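Local coordinates for phage-related protein (Bacillus cereus, PDB 4JG2) that is of unknown function but belongs to the family of the Enterobacter phage Enc34 single-stranded DNA-binding protein, and so probably binds single-stranded DNA, at residues Thr44-Phe49 against Cys156-Ser161; Gly51-Ser56 against Leu147-Val152; Ser65-Ile70 against Glu120-His125; Tyr126-Asn131 against Val175-Gly180. All coordinates share one frame; numbering follows the deposited sequence. Where two conformers were deposited one is given.

Interaction 1: Thr44-Phe49 against Cys156-Ser161; sequences TRLSYF and CYARVS
Leu46 fills the dense side of this contact, spreading its two methyl branches over the side of the chain that carries Cys156, Ala158 and Val160. CD1 reaches the sulfur of Cys156, at 3.7 Å from SG, and the methyl of Ala158, while CD2 meets CG2 of Val160 at 3.7 Å. Alongside this packing the two backbones are bridged once, at Arg45 and Tyr157. The amide of Leu46 donates to Cys156 O (2.9 Å), and Ala158 N donates to Thr44 O (3.0 Å). The strand axes run at 90° to each other, which confines the pairing to this one bridge where the edge of the four-stranded antiparallel sheet meets the mixed sheet.

The outer side is looser and partly exposed. Arg45, its CG anti to the backbone N (chi1 -162°), runs extended across the Tyr157 ring; CG lies over one face, 4.1 Å from the centroid, as a CH-pi contact. Arg45 NE donates a hydrogen bond to Gly155 O and NH2 one to Glu189 O, outside the two segments. The contact therefore joins the sheets by two backbone hydrogen bonds and apolar side-chain packing, with the arginine's charge directed to neighbouring carbonyls.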
loop_
_atom_site.group_PDB
_atom_site.type_symbol
_atom_site.label_atom_id
_atom_site.label_comp_id
_atom_site.label_asym_id
_atom_site.label_seq_id
_atom_site.Cartn_x
_atom_site.Cartn_y
_atom_site.Cartn_z
ATOM N N THR A 44 -5.971 -5.544 -8.171
ATOM C CA THR A 44 -5.853 -4.939 -6.839
ATOM C C THR A 44 -7.061 -4.022 -6.598
ATOM O O THR A 44 -7.431 -3.243 -7.483
ATOM C CB THR A 44 -4.627 -4.019 -6.771
ATOM O OG1 THR A 44 -3.482 -4.765 -7.128
ATOM C CG2 THR A 44 -4.484 -3.389 -5.468
ATOM N N ARG A 45 -7.700 -4.136 -5.435
ATOM C CA ARG A 45 -8.822 -3.272 -5.086
ATOM C C ARG A 45 -8.389 -2.272 -4.012
ATOM O O ARG A 45 -7.568 -2.605 -3.155
ATOM C CB ARG A 45 -10.022 -4.099 -4.610
ATOM C CG ARG A 45 -11.330 -3.352 -4.633
ATOM C CD ARG A 45 -12.501 -4.240 -4.258
ATOM N NE ARG A 45 -13.782 -3.541 -4.390
ATOM C CZ ARG A 45 -14.912 -3.943 -3.846
ATOM N NH1 ARG A 45 -14.919 -5.083 -3.150
ATOM N NH2 ARG A 45 -16.029 -3.288 -3.993
ATOM N N LEU A 46 -8.923 -1.050 -4.054
ATOM C CA LEU A 46 -8.571 -0.021 -3.069
ATOM C C LEU A 46 -9.609 0.023 -1.980
ATOM O O LEU A 46 -10.835 0.122 -2.237
ATOM C CB LEU A 46 -8.476 1.349 -3.753
ATOM C CG LEU A 46 -7.591 1.425 -4.979
ATOM C CD1 LEU A 46 -7.476 2.838 -5.459
ATOM C CD2 LEU A 46 -6.209 0.840 -4.734
ATOM N N SER A 47 -9.149 0.033 -0.719
ATOM C CA SER A 47 -9.989 0.209 0.446
ATOM C C SER A 47 -9.468 1.418 1.231
ATOM O O SER A 47 -8.249 1.646 1.305
ATOM C CB SER A 47 -9.946 -1.061 1.327
ATOM O OG SER A 47 -10.429 -0.907 2.632
ATOM N N TYR A 48 -10.361 2.189 1.850
ATOM C CA TYR A 48 -9.967 3.328 2.642
ATOM C C TYR A 48 -9.018 4.215 1.837
ATOM O O TYR A 48 -7.917 4.606 2.290
ATOM C CB TYR A 48 -9.403 2.929 4.019
ATOM C CG TYR A 48 -10.332 2.083 4.829
ATOM C CD1 TYR A 48 -11.603 2.495 5.135
ATOM C CD2 TYR A 48 -9.922 0.866 5.301
ATOM C CE1 TYR A 48 -12.426 1.721 5.940
ATOM C CE2 TYR A 48 -10.737 0.091 6.058
ATOM C CZ TYR A 48 -11.991 0.535 6.396
ATOM O OH TYR A 48 -12.879 -0.221 7.156
ATOM N N PHE A 49 -9.473 4.605 0.661
ATOM C CA PHE A 49 -8.654 5.390 -0.221
ATOM C C PHE A 49 -8.538 6.854 0.188
ATOM O O PHE A 49 -9.508 7.604 0.172
ATOM C CB PHE A 49 -9.221 5.289 -1.663
ATOM C CG PHE A 49 -8.520 6.130 -2.632
ATOM C CD1 PHE A 49 -7.276 5.854 -3.091
ATOM C CD2 PHE A 49 -9.156 7.274 -3.039
ATOM C CE1 PHE A 49 -6.696 6.780 -4.072
ATOM C CE2 PHE A 49 -8.633 8.134 -3.869
ATOM C CZ PHE A 49 -7.454 7.917 -4.424
ATOM N N CYS A 156 -12.726 0.832 -6.176
ATOM C CA CYS A 156 -12.266 0.660 -7.547
ATOM C C CYS A 156 -10.989 -0.215 -7.553
ATOM O O CYS A 156 -10.346 -0.440 -6.530
ATOM C CB CYS A 156 -11.988 2.001 -8.246
ATOM S SG CYS A 156 -10.396 2.790 -7.789
ATOM N N TYR A 157 -10.637 -0.665 -8.760
ATOM C CA TYR A 157 -9.474 -1.516 -9.051
ATOM C C TYR A 157 -8.390 -0.674 -9.684
ATOM O O TYR A 157 -8.661 0.096 -10.648
ATOM C CB TYR A 157 -9.869 -2.682 -9.963
ATOM C CG TYR A 157 -10.864 -3.599 -9.250
ATOM C CD1 TYR A 157 -10.463 -4.642 -8.486
ATOM C CD2 TYR A 157 -12.217 -3.389 -9.352
ATOM C CE1 TYR A 157 -11.317 -5.475 -7.817
ATOM C CE2 TYR A 157 -13.143 -4.211 -8.688
ATOM C CZ TYR A 157 -12.673 -5.253 -7.928
ATOM O OH TYR A 157 -13.549 -5.996 -7.215
ATOM N N ALA A 158 -7.164 -0.761 -9.163
ATOM C CA ALA A 158 -6.076 0.047 -9.598
ATOM C C ALA A 158 -4.759 -0.643 -9.269
ATOM O O ALA A 158 -4.632 -1.214 -8.170
ATOM C CB ALA A 158 -6.087 1.402 -8.901
ATOM N N ARG A 159 -3.767 -0.525 -10.166
ATOM C CA ARG A 159 -2.405 -0.941 -9.804
ATOM C C ARG A 159 -1.822 0.091 -8.820
ATOM O O ARG A 159 -2.056 1.298 -8.988
ATOM C CB ARG A 159 -1.461 -1.006 -11.023
ATOM C CG ARG A 159 -1.958 -1.936 -12.155
ATOM C CD ARG A 159 -0.868 -2.155 -13.215
ATOM N NE ARG A 159 0.093 -3.027 -12.606
ATOM C CZ ARG A 159 1.342 -3.203 -13.002
ATOM N NH1 ARG A 159 1.805 -2.593 -14.073
ATOM N NH2 ARG A 159 2.093 -4.074 -12.309
ATOM N N VAL A 160 -1.029 -0.369 -7.849
ATOM C CA VAL A 160 -0.402 0.518 -6.882
ATOM C C VAL A 160 1.077 0.204 -6.774
ATOM O O VAL A 160 1.442 -0.977 -6.679
ATOM C CB VAL A 160 -1.068 0.405 -5.499
ATOM C CG1 VAL A 160 -0.471 1.436 -4.538
ATOM C CG2 VAL A 160 -2.593 0.560 -5.582
ATOM N N SER A 161 1.892 1.249 -6.796
ATOM C CA SER A 161 3.313 1.104 -6.598
ATOM C C SER A 161 3.561 1.174 -5.077
ATOM O O SER A 161 3.010 2.026 -4.384
ATOM C CB SER A 161 4.062 2.219 -7.318
ATOM O OG SER A 161 5.450 2.033 -7.196
#

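Interaction 2: Gly51-Ser56 against Leu147-Val152; sequences GWEPVS and LDRNEV
Trp52 and Arg149 lie flat against each other, and their stacking accounts for most of the surface buried here. The aliphatic part of the arginine runs over one indole face: CG sits above the five-membered ring, 3.6 Å from its centroid and 9° off the normal, a CH-pi contact. Because the chain stays extended from CG to NE, the guanidinium is carried past the ring to lie over Trp52 CB, its plane only 7° from that of the indole. Apolar packing is completed by Val152, whose CB approaches Trp52 CZ2 at 4.0 Å.

Two carbonyls receive the indole N-H. Val152 O lies near the ring plane, 3.1 Å from NE1, and takes the stronger bond; Arg149 O, at 3.2 Å from NE1, takes a weak one. Both belong to the short 3-10 turn 149-151 and its exit. Asp148 opens that turn as an Asx turn, its OD1 accepting from Asn150 N at 2.9 Å, so the loop before strand 157-169 offers a compact platform to the corner that follows strand 45-50. Phe49 packs edge-to-face on Trp52.

At the exposed rim, a salt bridge links Arg149 NH1 to Glu53 OE2 (3.0 Å) in the glutamate conformer described. The carboxylate oxygen lies in the guanidinium plane but is met on its anti side and well out of the carboxylate plane, with the two groups' planes 63° apart.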
loop_
_atom_site.group_PDB
_atom_site.type_symbol
_atom_site.label_atom_id
_atom_site.label_comp_id
_atom_site.label_asym_id
_atom_site.label_seq_id
_atom_site.Cartn_x
_atom_site.Cartn_y
_atom_site.Cartn_z
ATOM N N GLY A 51 -5.956 9.002 -1.326
ATOM C CA GLY A 51 -4.945 9.406 -2.280
ATOM C C GLY A 51 -5.083 10.810 -2.823
ATOM O O GLY A 51 -4.114 11.333 -3.305
ATOM N N TRP A 52 -6.282 11.413 -2.741
ATOM C CA TRP A 52 -6.411 12.790 -3.220
ATOM C C TRP A 52 -6.102 13.818 -2.133
ATOM O O TRP A 52 -5.603 14.892 -2.438
ATOM C CB TRP A 52 -7.831 13.042 -3.762
ATOM C CG TRP A 52 -8.252 12.191 -4.933
ATOM C CD1 TRP A 52 -9.278 11.313 -4.986
ATOM C CD2 TRP A 52 -7.633 12.174 -6.236
ATOM N NE1 TRP A 52 -9.379 10.744 -6.247
ATOM C CE2 TRP A 52 -8.380 11.279 -7.027
ATOM C CE3 TRP A 52 -6.568 12.886 -6.818
ATOM C CZ2 TRP A 52 -8.109 11.069 -8.387
ATOM C CZ3 TRP A 52 -6.299 12.683 -8.146
ATOM C CH2 TRP A 52 -7.049 11.780 -8.910
ATOM N N GLU A 53 -6.449 13.496 -0.898
ATOM C CA GLU A 53 -6.201 14.349 0.248
ATOM C C GLU A 53 -5.697 13.463 1.357
ATOM O O GLU A 53 -6.057 12.300 1.405
ATOM C CB GLU A 53 -7.481 15.077 0.690
ATOM C CG GLU A 53 -8.177 15.866 -0.411
ATOM C CD GLU A 53 -8.980 17.008 0.136
ATOM O OE1 GLU A 53 -8.470 17.660 1.077
ATOM O OE2 GLU A 53 -10.074 17.293 -0.409
ATOM N N PRO A 54 -4.807 13.989 2.185
ATOM C CA PRO A 54 -4.304 13.204 3.307
ATOM C C PRO A 54 -5.194 13.289 4.509
ATOM O O PRO A 54 -5.977 14.242 4.643
ATOM C CB PRO A 54 -2.927 13.836 3.562
ATOM C CG PRO A 54 -3.165 15.294 3.300
ATOM C CD PRO A 54 -4.145 15.324 2.124
ATOM N N VAL A 55 -5.093 12.291 5.387
ATOM C CA VAL A 55 -5.910 12.224 6.587
ATOM C C VAL A 55 -5.084 11.672 7.754
ATOM O O VAL A 55 -4.040 11.051 7.570
ATOM C CB VAL A 55 -7.174 11.401 6.411
ATOM C CG1 VAL A 55 -8.068 12.026 5.334
ATOM C CG2 VAL A 55 -6.780 9.964 6.202
ATOM N N SER A 56 -5.611 11.896 8.949
ATOM C CA SER A 56 -5.054 11.310 10.148
ATOM C C SER A 56 -5.902 10.066 10.465
ATOM O O SER A 56 -7.153 10.122 10.448
ATOM C CB SER A 56 -5.164 12.269 11.318
ATOM O OG SER A 56 -4.867 11.624 12.561
ATOM N N LEU A 147 -7.815 13.733 -14.012
ATOM C CA LEU A 147 -8.265 15.115 -13.775
ATOM C C LEU A 147 -9.678 15.196 -13.210
ATOM O O LEU A 147 -10.233 16.287 -13.147
ATOM C CB LEU A 147 -8.136 15.944 -15.052
ATOM C CG LEU A 147 -6.763 15.930 -15.751
ATOM C CD1 LEU A 147 -6.786 16.753 -17.025
ATOM C CD2 LEU A 147 -5.653 16.368 -14.827
ATOM N N ASP A 148 -10.244 14.068 -12.718
ATOM C CA ASP A 148 -11.567 14.069 -12.099
ATOM C C ASP A 148 -11.498 13.080 -10.948
ATOM O O ASP A 148 -11.410 11.873 -11.195
ATOM C CB ASP A 148 -12.688 13.663 -13.101
ATOM C CG ASP A 148 -14.103 13.760 -12.497
ATOM O OD1 ASP A 148 -14.232 13.755 -11.271
ATOM O OD2 ASP A 148 -15.065 13.812 -13.286
ATOM N N ARG A 149 -11.539 13.586 -9.716
ATOM C CA ARG A 149 -11.378 12.772 -8.545
ATOM C C ARG A 149 -12.441 11.660 -8.490
ATOM O O ARG A 149 -12.195 10.601 -7.855
ATOM C CB ARG A 149 -11.496 13.586 -7.251
ATOM C CG ARG A 149 -10.339 14.505 -7.014
ATOM C CD ARG A 149 -10.364 15.116 -5.638
ATOM N NE ARG A 149 -9.243 16.019 -5.439
ATOM C CZ ARG A 149 -9.022 16.690 -4.318
ATOM N NH1 ARG A 149 -9.878 16.584 -3.333
ATOM N NH2 ARG A 149 -7.997 17.503 -4.244
ATOM N N ASN A 150 -13.622 11.875 -9.095
ATOM C CA ASN A 150 -14.655 10.837 -9.053
ATOM C C ASN A 150 -14.253 9.532 -9.764
ATOM O O ASN A 150 -14.924 8.525 -9.590
ATOM C CB ASN A 150 -15.959 11.379 -9.613
ATOM C CG ASN A 150 -16.684 12.297 -8.646
ATOM O OD1 ASN A 150 -16.600 12.142 -7.441
ATOM N ND2 ASN A 150 -17.459 13.208 -9.170
ATOM N N GLU A 151 -13.162 9.556 -10.531
ATOM C CA GLU A 151 -12.675 8.315 -11.161
ATOM C C GLU A 151 -11.900 7.390 -10.241
ATOM O O GLU A 151 -11.684 6.236 -10.606
ATOM C CB GLU A 151 -11.834 8.636 -12.393
ATOM C CG GLU A 151 -12.628 9.368 -13.492
ATOM C CD GLU A 151 -13.906 8.660 -13.890
ATOM O OE1 GLU A 151 -13.844 7.443 -14.104
ATOM O OE2 GLU A 151 -14.972 9.344 -13.960
ATOM N N VAL A 152 -11.445 7.843 -9.083
ATOM C CA VAL A 152 -10.688 6.974 -8.145
ATOM C C VAL A 152 -11.253 7.154 -6.730
ATOM O O VAL A 152 -11.254 8.256 -6.237
ATOM C CB VAL A 152 -9.170 7.259 -8.199
ATOM C CG1 VAL A 152 -8.423 6.207 -7.427
ATOM C CG2 VAL A 152 -8.670 7.302 -9.636
#

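Interaction 3: Ser65-Ile70 against Glu120-His125; sequences SVSVLI and EAYKGH
Leu69 pushes one methyl onto the face of Tyr122 and the other against the carbonyl of Ala121. CD2 lies over the phenol ring, 3.6 Å from its centroid and 15° off the normal, displaced toward the CE2 side, so this is a CH-pi contact between side chains that cross at about a right angle. CD1 rests 3.6 Å from Ala121 O and also reaches the Ala121 methyl. The leucine is thus seated over the loop that leads into strand 125-132.

His125 covers the next part of strand 63-71. With CG anti to the carbonyl carbon (chi1 -69°), its ring lies beside the backbone of Leu69 and Ile70, and CD2 comes 3.8 Å from Leu69 CB. Its CA makes a CH...O contact with Ile70 O at 3.3 Å. The rotation of the ring is fixed from within its own loop: ND1 donates to Lys123 O (2.8 Å, 162° at the hydrogen), with the acceptor in the ring plane. This side-chain bond reinforces a type II beta turn from Tyr122 to His125, which His125 N closes on Tyr122 O. The turn has Gly124 at positive phi and directs the chain into strand 125-132, the antiparallel neighbour of strand 63-71.

Tyr122 carries the contact on toward Ser67. Its OH approaches Ser67 CB at 3.4 Å, and a water joins the two side chains, donating to Ser67 OG (2.7 Å) and hydrogen-bonded to Tyr122 OH. Each hydroxyl also has a direct protein partner, Asn129 OD1 for Ser67 and Ser47 OG for Tyr122.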
loop_
_atom_site.group_PDB
_atom_site.type_symbol
_atom_site.label_atom_id
_atom_site.label_comp_id
_atom_site.label_asym_id
_atom_site.label_seq_id
_atom_site.Cartn_x
_atom_site.Cartn_y
_atom_site.Cartn_z
ATOM N N SER A 65 -2.846 7.694 2.113
ATOM C CA SER A 65 -2.847 6.299 2.465
ATOM C C SER A 65 -3.911 5.565 1.691
ATOM O O SER A 65 -4.869 6.118 1.182
ATOM C CB SER A 65 -3.105 6.139 3.967
ATOM O OG SER A 65 -4.403 6.641 4.361
ATOM N N VAL A 66 -3.748 4.222 1.644
ATOM C CA VAL A 66 -4.744 3.320 1.081
ATOM C C VAL A 66 -4.427 1.930 1.621
ATOM O O VAL A 66 -3.280 1.605 1.835
ATOM C CB VAL A 66 -4.708 3.318 -0.470
ATOM C CG1 VAL A 66 -3.354 3.030 -1.023
ATOM C CG2 VAL A 66 -5.797 2.471 -1.078
ATOM N N SER A 67 -5.500 1.157 1.829
ATOM C CA SER A 67 -5.411 -0.267 2.131
ATOM C C SER A 67 -5.538 -1.005 0.792
ATOM O O SER A 67 -6.593 -0.968 0.162
ATOM C CB SER A 67 -6.468 -0.685 3.147
ATOM O OG SER A 67 -6.179 -0.117 4.423
ATOM N N VAL A 68 -4.443 -1.637 0.362
ATOM C CA VAL A 68 -4.389 -2.255 -0.920
ATOM C C VAL A 68 -4.766 -3.731 -0.765
ATOM O O VAL A 68 -4.091 -4.486 -0.031
ATOM C CB VAL A 68 -2.911 -2.106 -1.358
ATOM C CG1 VAL A 68 -2.667 -2.673 -2.705
ATOM C CG2 VAL A 68 -2.443 -0.629 -1.303
ATOM N N LEU A 69 -5.834 -4.145 -1.448
ATOM C CA LEU A 69 -6.362 -5.495 -1.381
ATOM C C LEU A 69 -5.816 -6.317 -2.517
ATOM O O LEU A 69 -6.086 -6.014 -3.693
ATOM C CB LEU A 69 -7.887 -5.457 -1.403
ATOM C CG LEU A 69 -8.585 -4.641 -0.346
ATOM C CD1 LEU A 69 -10.088 -4.722 -0.503
ATOM C CD2 LEU A 69 -8.167 -4.832 1.054
ATOM N N ILE A 70 -5.064 -7.352 -2.189
ATOM C CA ILE A 70 -4.380 -8.213 -3.153
ATOM C C ILE A 70 -5.019 -9.592 -3.142
ATOM O O ILE A 70 -4.991 -10.277 -2.123
ATOM C CB ILE A 70 -2.901 -8.329 -2.726
ATOM C CG1 ILE A 70 -2.247 -6.920 -2.719
ATOM C CG2 ILE A 70 -2.113 -9.279 -3.641
ATOM C CD1 ILE A 70 -1.156 -6.714 -1.764
ATOM N N GLU A 120 -16.457 -8.199 4.113
ATOM C CA GLU A 120 -16.619 -8.986 2.906
ATOM C C GLU A 120 -15.624 -8.627 1.781
ATOM O O GLU A 120 -15.150 -9.500 1.101
ATOM C CB GLU A 120 -18.063 -9.024 2.456
ATOM C CG GLU A 120 -18.940 -9.776 3.503
ATOM C CD GLU A 120 -18.628 -11.266 3.812
ATOM O OE1 GLU A 120 -18.400 -12.013 2.892
ATOM O OE2 GLU A 120 -18.743 -11.679 5.016
ATOM N N ALA A 121 -15.228 -7.343 1.657
ATOM C CA ALA A 121 -14.285 -6.966 0.591
ATOM C C ALA A 121 -12.906 -7.565 0.796
ATOM O O ALA A 121 -12.087 -7.670 -0.143
ATOM C CB ALA A 121 -14.107 -5.449 0.470
ATOM N N TYR A 122 -12.558 -7.872 2.055
ATOM C CA TYR A 122 -11.270 -8.399 2.435
ATOM C C TYR A 122 -11.195 -9.941 2.299
ATOM O O TYR A 122 -10.099 -10.488 2.342
ATOM C CB TYR A 122 -10.903 -7.956 3.848
ATOM C CG TYR A 122 -10.423 -6.519 3.973
ATOM C CD1 TYR A 122 -11.249 -5.440 3.720
ATOM C CD2 TYR A 122 -9.125 -6.225 4.390
ATOM C CE1 TYR A 122 -10.793 -4.141 3.810
ATOM C CE2 TYR A 122 -8.680 -4.912 4.494
ATOM C CZ TYR A 122 -9.513 -3.897 4.217
ATOM O OH TYR A 122 -9.056 -2.585 4.337
ATOM N N LYS A 123 -12.346 -10.608 2.246
ATOM C CA LYS A 123 -12.329 -12.082 2.099
ATOM C C LYS A 123 -11.569 -12.447 0.821
ATOM O O LYS A 123 -11.745 -11.792 -0.224
ATOM C CB LYS A 123 -13.728 -12.662 2.115
ATOM C CG LYS A 123 -14.498 -12.396 3.404
ATOM C CD LYS A 123 -13.780 -12.860 4.697
ATOM C CE LYS A 123 -14.594 -12.618 6.012
ATOM N NZ LYS A 123 -13.692 -12.791 7.204
ATOM N N GLY A 124 -10.742 -13.504 0.893
ATOM C CA GLY A 124 -9.999 -13.911 -0.245
ATOM C C GLY A 124 -8.868 -12.987 -0.663
ATOM O O GLY A 124 -8.331 -13.173 -1.762
ATOM N N HIS A 125 -8.467 -12.077 0.204
ATOM C CA HIS A 125 -7.403 -11.138 -0.060
ATOM C C HIS A 125 -6.419 -11.044 1.066
ATOM O O HIS A 125 -6.769 -11.206 2.240
ATOM C CB HIS A 125 -7.997 -9.711 -0.269
ATOM C CG HIS A 125 -8.788 -9.559 -1.536
ATOM N ND1 HIS A 125 -10.027 -10.096 -1.711
ATOM C CD2 HIS A 125 -8.501 -8.938 -2.708
ATOM C CE1 HIS A 125 -10.455 -9.827 -2.924
ATOM N NE2 HIS A 125 -9.557 -9.115 -3.547
HETATM O O HOH W 1 -7.060 -1.674 6.456
#

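Interaction 4: Tyr126-Asn131 against Val175-Gly180; sequences YFVNAN and VACGLG
The backbone N and O of Asn131 hydrogen-bond to two different residues, Cys177 and Leu179, on either side of Gly178. Asn131 N donates to Cys177 O (3.1 Å), and Asn131 O accepts from Leu179 N (2.9 Å). The second bond is nearly straight at the hydrogen, 171°. Together they bracket Gly178, forming a single bridge with Asn131; Gly178 CA adds a CH...O contact to the same Asn131 carbonyl.

Past this bridge the strands diverge, their axes 57° apart. Next to it, where no direct backbone hydrogen bond forms between Asn129 and Cys177, a water links the two: it accepts from Cys177 N at 2.9 Å and lies within donating distance and angle of Asn129 O. A second water lies 2.8 Å from Asn131 OD1 and within hydrogen-bonding reach of Cys177 O, though it may not serve every nearby acceptor at once. That carbonyl accordingly has the Asn131 amide as a firm partner and this water as a possible one, and Ala130 CA makes a CH...O contact with it. The side-chain oxygen of Asn129 is held from outside the contact, by Ser67 OG.

Beneath these bonds the packing is apolar. Cys177 SG, set anti to its own backbone N (chi1 -175°), comes 3.9 Å from Ala130 CB, which also touches Leu179 CB.

Strand 125-132, paired with strand 63-71 in the antiparallel sheet, here meets strand 175-186 of the mixed sheet. Leu179 continues onto Val66 and Val160, Cys177 onto Leu162 and Phe164, while Val175 and Tyr126 reach helix 75-96.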
loop_
_atom_site.group_PDB
_atom_site.type_symbol
_atom_site.label_atom_id
_atom_site.label_comp_id
_atom_site.label_asym_id
_atom_site.label_seq_id
_atom_site.Cartn_x
_atom_site.Cartn_y
_atom_site.Cartn_z
ATOM N N TYR A 126 -5.184 -10.761 0.688
ATOM C CA TYR A 126 -4.212 -10.171 1.596
ATOM C C TYR A 126 -4.419 -8.638 1.487
ATOM O O TYR A 126 -5.040 -8.137 0.532
ATOM C CB TYR A 126 -2.784 -10.499 1.216
ATOM C CG TYR A 126 -2.419 -11.974 1.432
ATOM C CD1 TYR A 126 -2.167 -12.447 2.717
ATOM C CD2 TYR A 126 -2.278 -12.848 0.384
ATOM C CE1 TYR A 126 -1.800 -13.740 2.973
ATOM C CE2 TYR A 126 -1.916 -14.166 0.587
ATOM C CZ TYR A 126 -1.693 -14.611 1.893
ATOM O OH TYR A 126 -1.319 -15.924 2.111
ATOM N N PHE A 127 -3.854 -7.887 2.416
ATOM C CA PHE A 127 -3.888 -6.452 2.332
ATOM C C PHE A 127 -2.617 -5.865 2.859
ATOM O O PHE A 127 -1.959 -6.409 3.769
ATOM C CB PHE A 127 -5.141 -5.833 3.048
ATOM C CG PHE A 127 -5.225 -5.984 4.529
ATOM C CD1 PHE A 127 -4.856 -4.958 5.407
ATOM C CD2 PHE A 127 -5.715 -7.159 5.075
ATOM C CE1 PHE A 127 -5.050 -5.096 6.746
ATOM C CE2 PHE A 127 -5.892 -7.266 6.452
ATOM C CZ PHE A 127 -5.544 -6.236 7.305
ATOM N N VAL A 128 -2.289 -4.671 2.353
ATOM C CA VAL A 128 -1.150 -3.905 2.848
ATOM C C VAL A 128 -1.697 -2.478 3.083
ATOM O O VAL A 128 -2.536 -1.998 2.317
ATOM C CB VAL A 128 0.040 -3.907 1.862
ATOM C CG1 VAL A 128 0.309 -5.314 1.333
ATOM C CG2 VAL A 128 -0.172 -2.999 0.695
ATOM N N ASN A 129 -1.282 -1.896 4.204
ATOM C CA ASN A 129 -1.582 -0.528 4.557
ATOM C C ASN A 129 -0.396 0.330 4.077
ATOM O O ASN A 129 0.660 0.305 4.728
ATOM C CB ASN A 129 -1.858 -0.378 6.017
ATOM C CG ASN A 129 -3.114 -1.106 6.455
ATOM O OD1 ASN A 129 -4.065 -1.284 5.697
ATOM N ND2 ASN A 129 -3.083 -1.561 7.668
ATOM N N ALA A 130 -0.549 1.040 2.995
ATOM C CA ALA A 130 0.489 1.853 2.417
ATOM C C ALA A 130 0.248 3.339 2.729
ATOM O O ALA A 130 -0.891 3.791 2.727
ATOM C CB ALA A 130 0.585 1.666 0.908
ATOM N N ASN A 131 1.304 4.096 2.993
ATOM C CA ASN A 131 1.117 5.542 3.286
ATOM C C ASN A 131 2.317 6.340 2.835
ATOM O O ASN A 131 3.418 5.789 2.542
ATOM C CB ASN A 131 0.736 5.734 4.747
ATOM C CG ASN A 131 1.830 5.368 5.728
ATOM O OD1 ASN A 131 2.983 5.756 5.554
ATOM N ND2 ASN A 131 1.455 4.606 6.745
ATOM N N VAL A 175 8.849 -3.845 9.056
ATOM C CA VAL A 175 8.839 -3.414 7.692
ATOM C C VAL A 175 7.511 -2.720 7.394
ATOM O O VAL A 175 6.457 -3.274 7.662
ATOM C CB VAL A 175 9.056 -4.588 6.731
ATOM C CG1 VAL A 175 8.970 -4.116 5.279
ATOM C CG2 VAL A 175 10.390 -5.211 6.972
ATOM N N ALA A 176 7.631 -1.475 6.901
ATOM C CA ALA A 176 6.519 -0.639 6.520
ATOM C C ALA A 176 6.402 -0.575 5.015
ATOM O O ALA A 176 7.276 -1.032 4.271
ATOM C CB ALA A 176 6.667 0.779 7.082
ATOM N N CYS A 177 5.292 -0.012 4.528
ATOM C CA CYS A 177 4.990 0.072 3.127
ATOM C C CYS A 177 4.708 1.508 2.733
ATOM O O CYS A 177 3.716 2.105 3.177
ATOM C CB CYS A 177 3.846 -0.811 2.754
ATOM S SG CYS A 177 3.559 -0.811 0.972
ATOM N N GLY A 178 5.597 2.062 1.897
ATOM C CA GLY A 178 5.418 3.352 1.353
ATOM C C GLY A 178 4.529 3.354 0.115
ATOM O O GLY A 178 4.731 2.542 -0.804
ATOM N N LEU A 179 3.560 4.241 0.094
ATOM C CA LEU A 179 2.680 4.424 -1.055
ATOM C C LEU A 179 3.355 5.223 -2.121
ATOM O O LEU A 179 3.840 6.340 -1.867
ATOM C CB LEU A 179 1.435 5.199 -0.585
ATOM C CG LEU A 179 0.414 5.573 -1.680
ATOM C CD1 LEU A 179 -0.126 4.348 -2.402
ATOM C CD2 LEU A 179 -0.736 6.361 -1.062
ATOM N N GLY A 180 3.361 4.680 -3.337
ATOM C CA GLY A 180 3.835 5.348 -4.527
ATOM C C GLY A 180 2.604 5.717 -5.347
ATOM O O GLY A 180 1.506 5.957 -4.870
HETATM O O HOH W 2 2.988 0.886 6.130
HETATM O O HOH W 3 4.576 3.470 5.658
#

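In the fold
Interactions 1 and 4 both join the antiparallel sheet to the mixed sheet, each through one backbone bridge between strongly angled strands; they meet where Val160 packs on Leu179 and Ser161 O faces Gly180 N. Interaction 1 is buried, whereas interactions 3 and 4, both partly buried, recruit water, interaction 3 beside ring and aliphatic packing. Interaction 3 stays with the antiparallel sheet, and touches interaction 1 through Ser47 and Tyr122 and interaction 4, near the centre of the chain, through Ser67 and Asn129. Interaction 2 is the surface contact, about 17 Å from interaction 4 between centres, and alone carries a salt bridge; Val152 connects it to Leu46 and Phe49.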